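PDB 5M11: immunoreactive 84kD antigen PG93, which serves as an essential bacterial surface component of the type-IX secretion system of Porphyromonas gingivalis and binds zinc and calcium ions. Local coordinates for residues W602-L610 against L631-L639. Residues are numbered along the deposited sequence; the frame is centred on the assembly and turned at random.
Sequences WVATQGTGL and LLSNNILSL
Ala-604 sets its methyl against two side chains of the facing strand: its CB lies 3.5 Å from CG2 of Ile-636 and 3.6 Å from CG of Leu-639. Ile-636 spreads its two branches along the hairpin. With CG1 anti to its carbonyl carbon (chi1 -47°), CG2 stays over Ala-604 while CD1 reaches the returning strand, 3.7 Å from CB of Leu-610. Leu-639 divides further out, at CG: its CD1 lies 3.3 Å from Trp-602 O and its CD2 meets CD1 of Leu-610 at 3.8 Å, where the leucines cross at a slant. The indole turns off from the contact, its NE1 hydrogen-bonded to OD1 of Asp-596.

At the turn the contact becomes polar. Ile-636 N donates to Thr-605 O nearly straight (172° at the hydrogen). Asn-634 O accepts two bonds, one in its carbonyl plane from Gly-609 N at 3.1 Å, the other from Gly-607 N at 3.2 Å, well above that plane. The Asn-634 side-chain amide is held elsewhere, OD1 by Val-626 N and ND2 by OE1 of Glu-627. Near solvent, Gln-606 and Asn-635 run alongside each other, their amide planes 80° apart.

These segments come from consecutive four-stranded antiparallel sheets, 601-606 within one and 636-642 at the edge of the next, consistent with neighbouring propeller blades. The chemistry implies sheet packing through buried aliphatic branches, backbone bonds to Asn-634 O holding the 606-609 turn against residues 631-635.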
# COMPACT_ATOMS: atom_id res chain seq x y z
N TRP A 602 10.00 -5.01 -16.05
CA TRP A 602 9.70 -4.31 -14.80
C TRP A 602 9.72 -5.36 -13.72
O TRP A 602 8.93 -6.30 -13.75
CB TRP A 602 8.37 -3.55 -14.86
CG TRP A 602 8.42 -2.33 -15.73
CD1 TRP A 602 8.05 -2.24 -17.04
CD2 TRP A 602 8.93 -1.04 -15.37
NE1 TRP A 602 8.27 -0.97 -17.51
CE2 TRP A 602 8.83 -0.21 -16.51
CE3 TRP A 602 9.48 -0.50 -14.19
CZ2 TRP A 602 9.27 1.12 -16.52
CZ3 TRP A 602 9.90 0.82 -14.19
CH2 TRP A 602 9.78 1.62 -15.34
N VAL A 603 10.70 -5.26 -12.82
CA VAL A 603 10.88 -6.23 -11.74
C VAL A 603 10.54 -5.65 -10.36
O VAL A 603 11.20 -4.72 -9.88
CB VAL A 603 12.32 -6.79 -11.74
CG1 VAL A 603 12.46 -7.88 -10.70
CG2 VAL A 603 12.73 -7.29 -13.12
N ALA A 604 9.52 -6.26 -9.70
CA ALA A 604 9.13 -5.99 -8.33
C ALA A 604 9.91 -6.92 -7.42
O ALA A 604 10.02 -8.12 -7.71
CB ALA A 604 7.66 -6.23 -8.15
N THR A 605 10.46 -6.37 -6.33
CA THR A 605 11.25 -7.11 -5.35
C THR A 605 10.70 -6.94 -3.91
O THR A 605 10.05 -5.95 -3.58
CB THR A 605 12.75 -6.70 -5.37
OG1 THR A 605 12.96 -5.47 -4.66
CG2 THR A 605 13.34 -6.65 -6.78
N GLN A 606 11.05 -7.90 -3.06
CA GLN A 606 10.73 -7.89 -1.64
C GLN A 606 11.92 -7.27 -0.92
O GLN A 606 12.92 -7.95 -0.71
CB GLN A 606 10.43 -9.32 -1.16
CG GLN A 606 10.10 -9.46 0.31
CD GLN A 606 9.22 -10.66 0.54
OE1 GLN A 606 9.69 -11.81 0.62
NE2 GLN A 606 7.92 -10.42 0.65
N GLY A 607 11.85 -5.96 -0.68
CA GLY A 607 12.85 -5.19 0.06
C GLY A 607 13.88 -4.33 -0.66
O GLY A 607 14.68 -3.69 0.02
N THR A 608 13.93 -4.33 -1.99
CA THR A 608 14.97 -3.52 -2.68
C THR A 608 14.36 -2.59 -3.78
O THR A 608 15.08 -2.08 -4.65
CB THR A 608 16.12 -4.40 -3.24
OG1 THR A 608 15.62 -5.28 -4.25
CG2 THR A 608 16.85 -5.19 -2.16
N GLY A 609 13.06 -2.36 -3.71
CA GLY A 609 12.35 -1.48 -4.63
C GLY A 609 11.97 -2.10 -5.95
O GLY A 609 11.72 -3.31 -6.04
N LEU A 610 11.87 -1.24 -6.98
CA LEU A 610 11.47 -1.56 -8.34
C LEU A 610 12.64 -1.37 -9.31
O LEU A 610 13.33 -0.36 -9.25
CB LEU A 610 10.28 -0.64 -8.76
CG LEU A 610 9.65 -0.84 -10.15
CD1 LEU A 610 8.72 -2.01 -10.17
CD2 LEU A 610 8.92 0.41 -10.61
N LEU A 631 8.03 6.20 -4.40
CA LEU A 631 7.62 4.82 -4.10
C LEU A 631 7.30 4.65 -2.59
O LEU A 631 8.12 4.99 -1.72
CB LEU A 631 8.69 3.81 -4.56
CG LEU A 631 8.37 2.32 -4.46
CD1 LEU A 631 7.42 1.87 -5.54
CD2 LEU A 631 9.63 1.51 -4.57
N LEU A 632 6.07 4.19 -2.30
CA LEU A 632 5.51 4.04 -0.94
C LEU A 632 6.28 3.02 -0.07
O LEU A 632 6.51 3.30 1.11
CB LEU A 632 4.02 3.66 -1.01
CG LEU A 632 3.04 4.79 -1.36
CD1 LEU A 632 1.65 4.24 -1.64
CD2 LEU A 632 2.96 5.83 -0.25
N SER A 633 6.68 1.87 -0.65
CA SER A 633 7.40 0.83 0.07
C SER A 633 8.38 0.11 -0.84
O SER A 633 8.08 -0.09 -2.03
CB SER A 633 6.41 -0.16 0.66
OG SER A 633 7.06 -1.29 1.25
N ASN A 634 9.53 -0.32 -0.28
CA ASN A 634 10.53 -1.12 -1.02
C ASN A 634 10.06 -2.58 -1.18
O ASN A 634 10.64 -3.32 -1.97
CB ASN A 634 11.91 -1.08 -0.32
CG ASN A 634 12.62 0.26 -0.37
OD1 ASN A 634 12.52 1.02 -1.33
ND2 ASN A 634 13.41 0.54 0.67
N ASN A 635 9.01 -2.99 -0.41
CA ASN A 635 8.43 -4.33 -0.49
C ASN A 635 7.18 -4.25 -1.39
O ASN A 635 6.12 -3.77 -0.98
CB ASN A 635 8.13 -4.91 0.91
CG ASN A 635 7.55 -6.31 0.94
OD1 ASN A 635 7.39 -7.01 -0.08
ND2 ASN A 635 7.19 -6.76 2.14
N ILE A 636 7.36 -4.70 -2.66
CA ILE A 636 6.35 -4.73 -3.72
C ILE A 636 5.84 -6.15 -3.85
O ILE A 636 6.63 -7.07 -4.03
CB ILE A 636 6.89 -4.18 -5.07
CG1 ILE A 636 7.64 -2.84 -4.89
CG2 ILE A 636 5.75 -4.06 -6.14
CD1 ILE A 636 8.53 -2.46 -6.03
N LEU A 637 4.52 -6.33 -3.78
CA LEU A 637 3.84 -7.62 -3.80
C LEU A 637 3.38 -8.03 -5.20
O LEU A 637 3.36 -9.23 -5.50
CB LEU A 637 2.63 -7.57 -2.85
CG LEU A 637 2.90 -7.99 -1.40
CD1 LEU A 637 3.70 -6.95 -0.63
CD2 LEU A 637 1.61 -8.29 -0.68
N SER A 638 2.99 -7.03 -6.03
CA SER A 638 2.48 -7.24 -7.38
C SER A 638 2.76 -6.05 -8.34
O SER A 638 3.09 -4.95 -7.90
CB SER A 638 0.98 -7.49 -7.34
OG SER A 638 0.29 -6.47 -6.64
N LEU A 639 2.63 -6.33 -9.65
CA LEU A 639 2.75 -5.43 -10.80
C LEU A 639 1.62 -5.72 -11.84
O LEU A 639 1.03 -6.82 -11.85
CB LEU A 639 4.14 -5.58 -11.47
CG LEU A 639 5.39 -5.07 -10.75
CD1 LEU A 639 6.62 -5.30 -11.58
CD2 LEU A 639 5.28 -3.58 -10.36